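Local coordinates for protein phospholipase C-beta (PLC-beta) (Sepia officinalis, PDB 3QR0) that belongs to the phospholipase C-beta family, combines PH, EF-hand-like, TIM-barrel and C2 domains in one chain, and binds a calcium ion, at residues N556-V561 with D633-P638; L226-I231 with S658-S663; V396-A401 with N433-E438. All blocks are in the same frame, centred on the assembly; numbering follows the deposited sequence.

Contact 1: residues N556-V561 with D633-P638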
ATOM      1  N   ASN A 556      -1.852  -9.478 -30.907  1.00 29.67           N
ATOM      2  CA  ASN A 556      -0.431  -9.819 -30.940  1.00 29.63           C
ATOM      3  C   ASN A 556       0.179  -9.833 -29.542  1.00 28.76           C
ATOM      4  O   ASN A 556       1.060  -9.025 -29.232  1.00 28.50           O
ATOM      5  CB  ASN A 556       0.307  -8.835 -31.847  1.00 29.88           C
ATOM      6  CG  ASN A 556      -0.019  -9.049 -33.312  1.00 31.16           C
ATOM      7  OD1 ASN A 556       0.406 -10.039 -33.912  1.00 33.92           O
ATOM      8  ND2 ASN A 556      -0.785  -8.137 -33.887  1.00 30.06           N
ATOM      9  N   PRO A 557      -0.282 -10.769 -28.692  1.00 28.23           N
ATOM     10  CA  PRO A 557       0.120 -10.775 -27.289  1.00 27.12           C
ATOM     11  C   PRO A 557       1.627 -10.960 -27.078  1.00 26.72           C
ATOM     12  O   PRO A 557       2.212 -10.265 -26.242  1.00 25.50           O
ATOM     13  CB  PRO A 557      -0.662 -11.959 -26.697  1.00 27.43           C
ATOM     14  CG  PRO A 557      -1.046 -12.800 -27.843  1.00 28.48           C
ATOM     15  CD  PRO A 557      -1.178 -11.893 -29.021  1.00 28.73           C
ATOM     16  N   GLU A 558       2.236 -11.882 -27.827  0.50 26.79           N
ATOM     17  CA  GLU A 558       3.675 -12.143 -27.717  0.50 26.51           C
ATOM     18  C   GLU A 558       4.507 -10.926 -28.113  0.50 26.51           C
ATOM     19  O   GLU A 558       5.489 -10.595 -27.444  0.50 26.01           O
ATOM     20  CB  GLU A 558       4.085 -13.341 -28.577  0.50 27.15           C
ATOM     21  CG  GLU A 558       3.407 -14.649 -28.209  0.50 26.45           C
ATOM     22  CD  GLU A 558       2.213 -14.964 -29.086  0.50 25.92           C
ATOM     23  OE1 GLU A 558       1.629 -14.028 -29.678  0.50 24.41           O
ATOM     24  OE2 GLU A 558       1.861 -16.159 -29.187  0.50 25.76           O
ATOM     25  N   ASP A 559       4.111 -10.261 -29.196  1.00 27.01           N
ATOM     26  CA  ASP A 559       4.795  -9.048 -29.650  1.00 27.15           C
ATOM     27  C   ASP A 559       4.677  -7.902 -28.637  1.00 26.28           C
ATOM     28  O   ASP A 559       5.604  -7.102 -28.494  1.00 25.35           O
ATOM     29  CB  ASP A 559       4.244  -8.570 -30.996  1.00 28.03           C
ATOM     30  CG  ASP A 559       4.488  -9.562 -32.131  1.00 29.95           C
ATOM     31  OD1 ASP A 559       5.341 -10.463 -32.000  1.00 30.72           O
ATOM     32  OD2 ASP A 559       3.813  -9.424 -33.172  1.00 32.64           O
ATOM     33  N   PHE A 560       3.541  -7.833 -27.938  1.00 25.73           N
ATOM     34  CA  PHE A 560       3.321  -6.800 -26.926  1.00 25.41           C
ATOM     35  C   PHE A 560       4.332  -6.989 -25.792  1.00 24.67           C
ATOM     36  O   PHE A 560       4.988  -6.035 -25.368  1.00 24.41           O
ATOM     37  CB  PHE A 560       1.884  -6.864 -26.386  1.00 25.43           C
ATOM     38  CG  PHE A 560       1.338  -5.548 -25.875  1.00 26.10           C
ATOM     39  CD1 PHE A 560       2.166  -4.473 -25.546  1.00 26.97           C
ATOM     40  CD2 PHE A 560      -0.031  -5.407 -25.678  1.00 26.98           C
ATOM     41  CE1 PHE A 560       1.631  -3.282 -25.074  1.00 27.03           C
ATOM     42  CE2 PHE A 560      -0.565  -4.216 -25.196  1.00 27.40           C
ATOM     43  CZ  PHE A 560       0.265  -3.156 -24.894  1.00 26.63           C
ATOM     44  N   VAL A 561       4.460  -8.227 -25.316  1.00 24.30           N
ATOM     45  CA  VAL A 561       5.445  -8.557 -24.284  1.00 23.79           C
ATOM     46  C   VAL A 561       6.872  -8.200 -24.735  1.00 24.12           C
ATOM     47  O   VAL A 561       7.640  -7.635 -23.960  1.00 23.84           O
ATOM     48  CB  VAL A 561       5.367 -10.049 -23.890  1.00 23.86           C
ATOM     49  CG1 VAL A 561       6.521 -10.441 -22.973  1.00 23.59           C
ATOM     50  CG2 VAL A 561       4.017 -10.360 -23.223  1.00 23.00           C
ATOM     51  N   ASP A 633      15.293 -13.167 -25.842  1.00 37.27           N
ATOM     52  CA  ASP A 633      15.185 -14.322 -26.746  1.00 38.40           C
ATOM     53  C   ASP A 633      13.966 -15.218 -26.469  1.00 37.97           C
ATOM     54  O   ASP A 633      13.740 -16.189 -27.195  1.00 38.64           O
ATOM     55  CB  ASP A 633      16.486 -15.154 -26.735  1.00 39.37           C
ATOM     56  CG  ASP A 633      16.928 -15.566 -25.332  1.00 40.40           C
ATOM     57  OD1 ASP A 633      16.765 -14.767 -24.385  1.00 42.54           O
ATOM     58  OD2 ASP A 633      17.466 -16.686 -25.178  1.00 43.46           O
ATOM     59  N   LYS A 634      13.177 -14.886 -25.445  1.00 36.79           N
ATOM     60  CA  LYS A 634      12.015 -15.701 -25.067  1.00 36.40           C
ATOM     61  C   LYS A 634      10.707 -15.102 -25.592  1.00 35.47           C
ATOM     62  O   LYS A 634      10.496 -13.890 -25.514  1.00 35.30           O
ATOM     63  CB  LYS A 634      11.942 -15.855 -23.542  1.00 36.06           C
ATOM     64  CG  LYS A 634      11.214 -17.120 -23.083  1.00 37.24           C
ATOM     65  CD  LYS A 634      10.997 -17.137 -21.575  1.00 37.88           C
ATOM     66  CE  LYS A 634      10.830 -18.558 -21.037  1.00 38.91           C
ATOM     67  NZ  LYS A 634       9.787 -19.340 -21.761  1.00 39.75           N
ATOM     68  N   ARG A 635       9.846 -15.957 -26.138  1.00 34.78           N
ATOM     69  CA  ARG A 635       8.494 -15.573 -26.529  1.00 34.12           C
ATOM     70  C   ARG A 635       7.535 -16.047 -25.448  1.00 33.27           C
ATOM     71  O   ARG A 635       7.639 -17.184 -24.989  1.00 33.10           O
ATOM     72  CB  ARG A 635       8.108 -16.196 -27.873  1.00 34.75           C
ATOM     73  CG  ARG A 635       8.888 -15.656 -29.060  1.00 35.04           C
ATOM     74  CD  ARG A 635       8.413 -14.266 -29.469  1.00 34.11           C
ATOM     75  NE  ARG A 635       7.256 -14.304 -30.359  1.00 33.54           N
ATOM     76  CZ  ARG A 635       6.670 -13.231 -30.886  1.00 33.63           C
ATOM     77  NH1 ARG A 635       7.113 -12.010 -30.611  1.00 33.13           N
ATOM     78  NH2 ARG A 635       5.624 -13.376 -31.691  1.00 34.23           N
ATOM     79  N   PHE A 636       6.618 -15.170 -25.041  1.00 32.15           N
ATOM     80  CA  PHE A 636       5.666 -15.475 -23.973  1.00 31.26           C
ATOM     81  C   PHE A 636       4.257 -14.991 -24.323  1.00 30.82           C
ATOM     82  O   PHE A 636       4.048 -13.808 -24.580  1.00 30.16           O
ATOM     83  CB  PHE A 636       6.120 -14.837 -22.660  1.00 30.38           C
ATOM     84  CG  PHE A 636       5.107 -14.945 -21.553  1.00 29.88           C
ATOM     85  CD1 PHE A 636       4.700 -16.188 -21.091  1.00 29.75           C
ATOM     86  CD2 PHE A 636       4.553 -13.806 -20.981  1.00 28.84           C
ATOM     87  CE1 PHE A 636       3.766 -16.299 -20.070  1.00 29.12           C
ATOM     88  CE2 PHE A 636       3.617 -13.907 -19.959  1.00 28.88           C
ATOM     89  CZ  PHE A 636       3.222 -15.164 -19.504  1.00 29.07           C
ATOM     90  N   ASP A 637       3.307 -15.925 -24.339  1.00 30.62           N
ATOM     91  CA  ASP A 637       1.901 -15.619 -24.555  1.00 30.31           C
ATOM     92  C   ASP A 637       1.207 -15.597 -23.186  1.00 29.51           C
ATOM     93  O   ASP A 637       1.032 -16.648 -22.568  1.00 29.13           O
ATOM     94  CB  ASP A 637       1.271 -16.670 -25.481  1.00 31.12           C
ATOM     95  CG  ASP A 637      -0.201 -16.410 -25.767  1.00 31.56           C
ATOM     96  OD1 ASP A 637      -0.766 -15.422 -25.249  1.00 31.05           O
ATOM     97  OD2 ASP A 637      -0.796 -17.205 -26.527  1.00 33.40           O
ATOM     98  N   PRO A 638       0.830 -14.399 -22.698  1.00 28.82           N
ATOM     99  CA  PRO A 638       0.156 -14.310 -21.403  1.00 28.37           C
ATOM    100  C   PRO A 638      -1.225 -14.963 -21.345  1.00 28.58           C
ATOM    101  O   PRO A 638      -1.776 -15.098 -20.261  1.00 28.17           O
ATOM    102  CB  PRO A 638       0.041 -12.798 -21.164  1.00 27.91           C
ATOM    103  CG  PRO A 638       0.183 -12.184 -22.486  1.00 28.29           C
ATOM    104  CD  PRO A 638       1.117 -13.059 -23.242  1.00 28.68           C
TER
HETATM  105  O   HOH W   1       7.003 -12.605 -26.314  1.00 17.27           O
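The guanidinium of R635 lies with one face under E558, whose CB sits 3.4 Å above the plane and over its centre, while the edge is turned to D559. The F636 ring carries P638 N 3.9 Å above one face, offset toward its rim; CG2 of V561 meets this ring obliquely, and F628 meets it edge-to-face. At the R635 edge two nitrogens grip a single oxygen end-on: NH1 reaches D559 OD1 at 2.7 Å, nearly along the C-O axis, and NH2 reaches the same D559 OD1 at 2.9 Å from above the carboxylate plane. Both bonds stay in the guanidinium plane, although carboxylate and guanidinium are turned 46° against each other. The long arginine gets here by bending at chi2 (-76°) and again at chi3. V561 CG2 also touches P638 CD at 4.0 Å, and P557 CB approaches P638 CD too, making a small apolar patch. P557 suits the first turn of helix 557-563, where no backbone N-H is needed for a helical bond; its ring also lies against D637 OD1, which accepts from the backbone N of F639. A water joins the backbones, donating to E558 O and accepting from F636 N. F636 O is buried with no conventional partner in the model, but E558 CA, 3.6 Å from F636 O, offers a CA-H...O contact. Chemically, R635 bridges the acidic start of a helix to the loop before strand 650-660. NH1 also forms a salt bridge with D562, so two aspartates at the edge limit the rotation of the guanidinium, which probably favours their ionised forms. Tentatively, since E558 has two conformers, E558 OE2 and D637 OD2 bring like charges within 3.9 Å.

Contact 2: residues L226-I231 with S658-S663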
ATOM      1  N   LEU A 226      -9.452 -14.388  24.551  1.00 35.72           N
ATOM      2  CA  LEU A 226      -9.868 -15.059  23.323  1.00 36.12           C
ATOM      3  C   LEU A 226      -9.866 -16.566  23.510  1.00 37.11           C
ATOM      4  O   LEU A 226      -9.015 -17.111  24.211  1.00 37.67           O
ATOM      5  CB  LEU A 226      -8.979 -14.676  22.133  1.00 35.15           C
ATOM      6  CG  LEU A 226      -9.187 -13.251  21.620  1.00 35.07           C
ATOM      7  CD1 LEU A 226      -8.511 -12.267  22.546  1.00 35.98           C
ATOM      8  CD2 LEU A 226      -8.681 -13.087  20.197  1.00 34.55           C
ATOM      9  N   GLU A 227     -10.847 -17.221  22.891  1.00 37.86           N
ATOM     10  CA  GLU A 227     -10.896 -18.676  22.810  1.00 38.63           C
ATOM     11  C   GLU A 227     -10.310 -19.091  21.462  1.00 37.52           C
ATOM     12  O   GLU A 227     -11.026 -19.213  20.463  1.00 37.64           O
ATOM     13  CB  GLU A 227     -12.335 -19.184  22.971  1.00 39.72           C
ATOM     14  CG  GLU A 227     -12.791 -19.248  24.428  1.00 42.41           C
ATOM     15  CD  GLU A 227     -14.302 -19.385  24.595  1.00 45.84           C
ATOM     16  OE1 GLU A 227     -15.054 -19.151  23.619  1.00 47.61           O
ATOM     17  OE2 GLU A 227     -14.739 -19.722  25.718  1.00 47.90           O
ATOM     18  N   ARG A 228      -8.994 -19.275  21.440  1.00 36.38           N
ATOM     19  CA  ARG A 228      -8.296 -19.722  20.244  1.00 35.28           C
ATOM     20  C   ARG A 228      -8.354 -21.258  20.201  1.00 35.75           C
ATOM     21  O   ARG A 228      -7.335 -21.942  20.334  1.00 35.50           O
ATOM     22  CB  ARG A 228      -6.859 -19.200  20.254  1.00 34.51           C
ATOM     23  CG  ARG A 228      -6.746 -17.664  20.343  1.00 33.36           C
ATOM     24  CD  ARG A 228      -7.334 -16.963  19.118  1.00 31.63           C
ATOM     25  NE  ARG A 228      -6.758 -17.495  17.885  1.00 29.94           N
ATOM     26  CZ  ARG A 228      -5.633 -17.070  17.315  1.00 28.86           C
ATOM     27  NH1 ARG A 228      -4.934 -16.060  17.832  1.00 28.22           N
ATOM     28  NH2 ARG A 228      -5.210 -17.661  16.205  1.00 28.24           N
ATOM     29  N   SER A 229      -9.568 -21.772  20.001  1.00 35.86           N
ATOM     30  CA  SER A 229      -9.874 -23.207  20.043  1.00 36.61           C
ATOM     31  C   SER A 229      -9.000 -24.052  19.136  1.00 36.02           C
ATOM     32  O   SER A 229      -8.704 -25.203  19.458  1.00 36.84           O
ATOM     33  CB  SER A 229     -11.333 -23.441  19.632  1.00 36.95           C
ATOM     34  OG  SER A 229     -12.221 -22.818  20.534  1.00 38.10           O
ATOM     35  N   GLU A 230      -8.624 -23.478  17.996  1.00 34.71           N
ATOM     36  CA  GLU A 230      -7.823 -24.165  16.990  1.00 34.19           C
ATOM     37  C   GLU A 230      -6.443 -24.612  17.479  1.00 34.15           C
ATOM     38  O   GLU A 230      -5.863 -25.545  16.927  1.00 33.98           O
ATOM     39  CB  GLU A 230      -7.649 -23.272  15.749  1.00 33.34           C
ATOM     40  CG  GLU A 230      -6.831 -21.970  15.965  1.00 32.47           C
ATOM     41  CD  GLU A 230      -7.680 -20.767  16.359  1.00 32.46           C
ATOM     42  OE1 GLU A 230      -8.747 -20.959  16.979  1.00 32.65           O
ATOM     43  OE2 GLU A 230      -7.275 -19.620  16.051  1.00 31.41           O
ATOM     44  N   ILE A 231      -5.914 -23.938  18.498  1.00 33.99           N
ATOM     45  CA  ILE A 231      -4.531 -24.152  18.915  1.00 34.10           C
ATOM     46  C   ILE A 231      -4.330 -25.546  19.516  1.00 34.65           C
ATOM     47  O   ILE A 231      -3.264 -26.127  19.362  1.00 34.45           O
ATOM     48  CB  ILE A 231      -4.047 -23.053  19.902  1.00 33.92           C
ATOM     49  CG1 ILE A 231      -4.099 -21.671  19.238  1.00 33.72           C
ATOM     50  CG2 ILE A 231      -2.630 -23.324  20.367  1.00 34.33           C
ATOM     51  CD1 ILE A 231      -3.195 -21.520  18.013  1.00 33.61           C
ATOM     52  N   SER A 658      -9.575 -18.899  11.540  1.00 25.32           N
ATOM     53  CA  SER A 658     -10.243 -17.992  12.459  1.00 25.50           C
ATOM     54  C   SER A 658      -9.859 -16.542  12.189  1.00 24.52           C
ATOM     55  O   SER A 658      -9.038 -16.260  11.321  1.00 23.51           O
ATOM     56  CB  SER A 658      -9.891 -18.362  13.901  1.00 26.01           C
ATOM     57  OG  SER A 658      -8.519 -18.133  14.164  1.00 25.97           O
ATOM     58  N   ALA A 659     -10.477 -15.631  12.930  1.00 24.62           N
ATOM     59  CA  ALA A 659     -10.112 -14.219  12.893  1.00 24.40           C
ATOM     60  C   ALA A 659     -10.182 -13.632  14.290  1.00 24.86           C
ATOM     61  O   ALA A 659     -10.883 -14.156  15.151  1.00 25.57           O
ATOM     62  CB  ALA A 659     -11.018 -13.448  11.942  1.00 23.82           C
ATOM     63  N   GLN A 660      -9.433 -12.554  14.508  1.00 25.05           N
ATOM     64  CA  GLN A 660      -9.392 -11.878  15.796  1.00 25.65           C
ATOM     65  C   GLN A 660      -9.663 -10.390  15.636  1.00 25.74           C
ATOM     66  O   GLN A 660      -9.160  -9.759  14.707  1.00 24.91           O
ATOM     67  CB  GLN A 660      -8.030 -12.063  16.466  1.00 25.77           C
ATOM     68  CG  GLN A 660      -7.651 -13.522  16.734  1.00 26.53           C
ATOM     69  CD  GLN A 660      -7.111 -14.228  15.511  1.00 26.51           C
ATOM     70  OE1 GLN A 660      -6.231 -13.706  14.815  1.00 27.83           O
ATOM     71  NE2 GLN A 660      -7.635 -15.421  15.232  1.00 27.15           N
ATOM     72  N   PHE A 661     -10.460  -9.847  16.553  1.00 26.54           N
ATOM     73  CA  PHE A 661     -10.656  -8.406  16.690  1.00 27.14           C
ATOM     74  C   PHE A 661     -11.092  -7.739  15.399  1.00 27.08           C
ATOM     75  O   PHE A 661     -10.547  -6.712  15.011  1.00 26.31           O
ATOM     76  CB  PHE A 661      -9.382  -7.744  17.216  1.00 26.99           C
ATOM     77  CG  PHE A 661      -8.908  -8.305  18.516  1.00 28.29           C
ATOM     78  CD1 PHE A 661      -9.648  -8.120  19.672  1.00 30.94           C
ATOM     79  CD2 PHE A 661      -7.719  -9.014  18.589  1.00 29.88           C
ATOM     80  CE1 PHE A 661      -9.212  -8.636  20.882  1.00 31.51           C
ATOM     81  CE2 PHE A 661      -7.276  -9.524  19.792  1.00 30.81           C
ATOM     82  CZ  PHE A 661      -8.025  -9.338  20.940  1.00 30.96           C
ATOM     83  N   LEU A 662     -12.076  -8.332  14.734  1.00 27.98           N
ATOM     84  CA  LEU A 662     -12.605  -7.751  13.504  1.00 28.66           C
ATOM     85  C   LEU A 662     -13.357  -6.452  13.764  1.00 29.83           C
ATOM     86  O   LEU A 662     -13.393  -5.581  12.901  1.00 29.68           O
ATOM     87  CB  LEU A 662     -13.525  -8.736  12.786  1.00 28.52           C
ATOM     88  CG  LEU A 662     -12.849  -9.969  12.194  1.00 28.10           C
ATOM     89  CD1 LEU A 662     -13.888 -10.787  11.442  1.00 27.59           C
ATOM     90  CD2 LEU A 662     -11.681  -9.588  11.276  1.00 26.05           C
ATOM     91  N   SER A 663     -13.957  -6.321  14.948  1.00 31.74           N
ATOM     92  CA  SER A 663     -14.809  -5.173  15.238  1.00 33.08           C
ATOM     93  C   SER A 663     -15.007  -4.924  16.731  1.00 34.55           C
ATOM     94  O   SER A 663     -14.854  -5.829  17.557  1.00 34.76           O
ATOM     95  CB  SER A 663     -16.173  -5.376  14.574  1.00 33.58           C
ATOM     96  OG  SER A 663     -17.055  -4.321  14.904  1.00 34.47           O
TER
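E230 and S658 make the polar link between the segments: the hydroxyl of S658 donates to E230 OE2 over 2.7 Å, coming from above the carboxylate plane. The same oxygen is held side-on by R228, whose NE and NH2 each lie 2.9 Å from E230 OE2 and keep it in the guanidinium plane. Three donors thus converge on one buried carboxylate oxygen, a demand that a short serine and an arginine two residues upstream can meet together. With CG between the backbone N and carbonyl carbon (chi1 65°) and a further bend at chi2, the E230 chain carries OE2 to S658 and R228.

Stacking is the second kind of contact. The amide of Q660 lies flat over the guanidinium of R228, the planes only 16° apart and Q660 NE2 3.3 Å above the plane of R228. Glutamine suits this place because its flat end can stack while OE1 accepts from Q151; R228 NH1 in turn bonds to the hydroxyl of Y222.

The apolar part belongs to L226. Its two methyls divide the work: CD1 presses on F661 CZ at 3.4 Å, and CD2 packs against Q660 CG at 3.6 Å.

Around this buried junction, F764 of the adjacent strand 761-771 forms a cation-pi contact with R228, H747 of strand 746-751 bonds to R228 NH2, and L303 of helix 299-307 touches R228, so the EF-hand-like region is docked on the end of C2 strand 650-660.

Contact 3: residues V396-A401 with N433-E438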
ATOM      1  N   VAL A 396      -0.091  22.974  -8.460  1.00 23.02           N
ATOM      2  CA  VAL A 396       0.157  21.535  -8.581  1.00 22.18           C
ATOM      3  C   VAL A 396       1.663  21.208  -8.629  1.00 22.29           C
ATOM      4  O   VAL A 396       2.134  20.327  -7.900  1.00 22.23           O
ATOM      5  CB  VAL A 396      -0.575  20.924  -9.806  1.00 22.14           C
ATOM      6  CG1 VAL A 396      -0.087  19.515 -10.082  1.00 19.92           C
ATOM      7  CG2 VAL A 396      -2.087  20.932  -9.585  1.00 21.41           C
ATOM      8  N   VAL A 397       2.426  21.908  -9.465  1.00 22.93           N
ATOM      9  CA  VAL A 397       3.856  21.576  -9.597  1.00 23.01           C
ATOM     10  C   VAL A 397       4.665  21.869  -8.330  1.00 23.21           C
ATOM     11  O   VAL A 397       5.603  21.139  -8.011  1.00 22.94           O
ATOM     12  CB  VAL A 397       4.531  22.199 -10.848  1.00 23.51           C
ATOM     13  CG1 VAL A 397       4.011  21.518 -12.128  1.00 23.05           C
ATOM     14  CG2 VAL A 397       4.334  23.702 -10.901  1.00 23.97           C
ATOM     15  N   TYR A 398       4.300  22.915  -7.599  1.00 23.83           N
ATOM     16  CA  TYR A 398       4.909  23.163  -6.286  1.00 24.21           C
ATOM     17  C   TYR A 398       4.519  22.078  -5.270  1.00 23.63           C
ATOM     18  O   TYR A 398       5.318  21.729  -4.399  1.00 24.25           O
ATOM     19  CB  TYR A 398       4.570  24.573  -5.780  1.00 24.96           C
ATOM     20  CG  TYR A 398       5.497  25.617  -6.355  1.00 25.99           C
ATOM     21  CD1 TYR A 398       6.732  25.870  -5.765  1.00 27.41           C
ATOM     22  CD2 TYR A 398       5.163  26.323  -7.505  1.00 27.21           C
ATOM     23  CE1 TYR A 398       7.600  26.817  -6.288  1.00 28.86           C
ATOM     24  CE2 TYR A 398       6.028  27.275  -8.044  1.00 28.95           C
ATOM     25  CZ  TYR A 398       7.245  27.517  -7.427  1.00 29.56           C
ATOM     26  OH  TYR A 398       8.108  28.448  -7.946  1.00 30.94           O
ATOM     27  N   ALA A 399       3.309  21.534  -5.400  1.00 22.88           N
ATOM     28  CA  ALA A 399       2.870  20.383  -4.596  1.00 22.18           C
ATOM     29  C   ALA A 399       3.685  19.135  -4.930  1.00 21.61           C
ATOM     30  O   ALA A 399       4.171  18.431  -4.033  1.00 21.77           O
ATOM     31  CB  ALA A 399       1.381  20.109  -4.826  1.00 21.46           C
ATOM     32  N   ILE A 400       3.842  18.869  -6.223  1.00 21.25           N
ATOM     33  CA  ILE A 400       4.656  17.749  -6.684  1.00 21.00           C
ATOM     34  C   ILE A 400       6.102  17.887  -6.193  1.00 21.64           C
ATOM     35  O   ILE A 400       6.694  16.923  -5.697  1.00 21.01           O
ATOM     36  CB  ILE A 400       4.621  17.613  -8.232  1.00 21.10           C
ATOM     37  CG1 ILE A 400       3.221  17.181  -8.694  1.00 20.87           C
ATOM     38  CG2 ILE A 400       5.654  16.594  -8.706  1.00 19.83           C
ATOM     39  CD1 ILE A 400       2.977  17.308 -10.185  1.00 21.33           C
ATOM     40  N   ALA A 401       6.656  19.093  -6.312  1.00 22.76           N
ATOM     41  CA  ALA A 401       8.032  19.352  -5.895  1.00 23.48           C
ATOM     42  C   ALA A 401       8.229  19.078  -4.399  1.00 23.80           C
ATOM     43  O   ALA A 401       9.274  18.575  -3.995  1.00 24.34           O
ATOM     44  CB  ALA A 401       8.436  20.788  -6.246  1.00 24.13           C
ATOM     45  N   ASN A 433      10.299  24.573 -14.332  1.00 29.89           N
ATOM     46  CA  ASN A 433      11.679  24.944 -14.027  1.00 30.94           C
ATOM     47  C   ASN A 433      11.809  25.541 -12.629  1.00 30.78           C
ATOM     48  O   ASN A 433      12.667  25.129 -11.844  1.00 30.62           O
ATOM     49  CB  ASN A 433      12.226  25.915 -15.079  1.00 32.20           C
ATOM     50  CG  ASN A 433      12.571  25.222 -16.386  1.00 34.00           C
ATOM     51  OD1 ASN A 433      13.368  24.285 -16.410  1.00 36.01           O
ATOM     52  ND2 ASN A 433      11.982  25.685 -17.482  1.00 35.91           N
ATOM     53  N   GLU A 434      10.939  26.493 -12.315  1.00 30.96           N
ATOM     54  CA  GLU A 434      11.002  27.192 -11.036  1.00 31.43           C
ATOM     55  C   GLU A 434      10.604  26.303  -9.859  1.00 30.47           C
ATOM     56  O   GLU A 434      11.210  26.386  -8.794  1.00 30.14           O
ATOM     57  CB  GLU A 434      10.145  28.461 -11.076  1.00 32.12           C
ATOM     58  CG  GLU A 434      10.721  29.529 -12.010  1.00 34.51           C
ATOM     59  CD  GLU A 434       9.816  30.742 -12.188  1.00 36.63           C
ATOM     60  OE1 GLU A 434       8.722  30.786 -11.584  1.00 37.65           O
ATOM     61  OE2 GLU A 434      10.207  31.654 -12.944  1.00 38.98           O
ATOM     62  N   ALA A 435       9.599  25.449 -10.053  1.00 29.52           N
ATOM     63  CA  ALA A 435       9.125  24.571  -8.984  1.00 28.96           C
ATOM     64  C   ALA A 435      10.087  23.418  -8.710  1.00 28.75           C
ATOM     65  O   ALA A 435      10.364  23.104  -7.547  1.00 28.57           O
ATOM     66  CB  ALA A 435       7.735  24.030  -9.309  1.00 28.31           C
ATOM     67  N   PHE A 436      10.594  22.792  -9.773  1.00 28.71           N
ATOM     68  CA  PHE A 436      11.392  21.571  -9.642  1.00 28.38           C
ATOM     69  C   PHE A 436      12.889  21.806  -9.515  1.00 29.12           C
ATOM     70  O   PHE A 436      13.578  21.005  -8.884  1.00 28.86           O
ATOM     71  CB  PHE A 436      11.158  20.628 -10.829  1.00 28.27           C
ATOM     72  CG  PHE A 436       9.722  20.220 -11.026  1.00 27.23           C
ATOM     73  CD1 PHE A 436       8.890  19.968  -9.944  1.00 26.86           C
ATOM     74  CD2 PHE A 436       9.209  20.059 -12.307  1.00 27.54           C
ATOM     75  CE1 PHE A 436       7.569  19.584 -10.138  1.00 26.19           C
ATOM     76  CE2 PHE A 436       7.886  19.669 -12.504  1.00 26.74           C
ATOM     77  CZ  PHE A 436       7.070  19.439 -11.425  1.00 26.02           C
ATOM     78  N   GLY A 437      13.393  22.875 -10.130  1.00 29.86           N
ATOM     79  CA  GLY A 437      14.828  23.166 -10.149  1.00 30.77           C
ATOM     80  C   GLY A 437      15.665  21.978 -10.607  1.00 30.76           C
ATOM     81  O   GLY A 437      15.441  21.427 -11.687  1.00 30.62           O
ATOM     82  N   GLU A 438      16.613  21.578  -9.760  1.00 30.96           N
ATOM     83  CA  GLU A 438      17.542  20.477 -10.045  1.00 31.19           C
ATOM     84  C   GLU A 438      16.858  19.122 -10.255  1.00 29.96           C
ATOM     85  O   GLU A 438      17.398  18.258 -10.947  1.00 30.08           O
ATOM     86  CB  GLU A 438      18.549  20.343  -8.900  1.00 31.80           C
ATOM     87  CG  GLU A 438      19.759  19.478  -9.236  1.00 34.11           C
ATOM     88  CD  GLU A 438      20.723  19.359  -8.082  1.00 36.54           C
ATOM     89  OE1 GLU A 438      20.285  19.006  -6.964  1.00 38.40           O
ATOM     90  OE2 GLU A 438      21.923  19.606  -8.298  1.00 37.12           O
TER
HETATM   91  O   HOH W   2       7.125  29.968  -9.918  1.00 38.22           O
HETATM   92  O   HOH W   3      10.346  28.804  -6.564  1.00 53.62           O
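Y398 lays its ring across A435: the methyl CB of A435 stands 3.8 Å from the ring centroid and only 6° off the normal, a CH-pi contact over the face. Alanine suits the position, being small enough to let the helices approach while still offering a C-H to the ring. The A435 CB methyl also touches V397 CG2 at 3.8 Å, roughly at right angles to its approach to the ring. F436 reaches further in, its CZ against V397 CG1, its CE1 against I400 CG2, and the CB of A401 at its edge. With CG anti to the carbonyl carbon (chi1 -58°), the phenylalanine points its rim into the groove between V397, I400 and A401, and brings CE1 to 3.3 Å from V397 O. The close approach also sets A401 CB 3.3 Å from A435 O.

Outside this apolar shell, the Y398 hydroxyl lies beside E434 CB, and a water 2.7 Å from Y398 OH is bonded only weakly to E434 O. E434 OE2 accepts from Q430 one turn earlier.

The two helices, 393-403 and 422-436, flank strand 412-418 in sequence and pack on the barrel sheet: I400 and F436 both meet L414 there, while I400 also touches Y356 and L360 of helix 354-361 and L367 and L369 of strand 366-372, whose alternate residues E368 and D370 bind the calcium ion.

How the contacts relate
The three contacts are widely spread and none touches another: centres are about 46 Å apart between contact 1 and contact 2, about 39 Å between contact 1 and contact 3, and about 50 Å between contact 2 and contact 3. Along the chain contact 2 opens first and closes last; contact 3 and then contact 1 lie inside that long loop. Contact 3 joins two helices of the X half of the TIM barrel, and contact 1 sets a helix of the Y half against the loop leading to strand 650-660, which carries contact 2. Contact 2 is an interface between domains far apart in sequence, and lies across the chain's centre from contact 3.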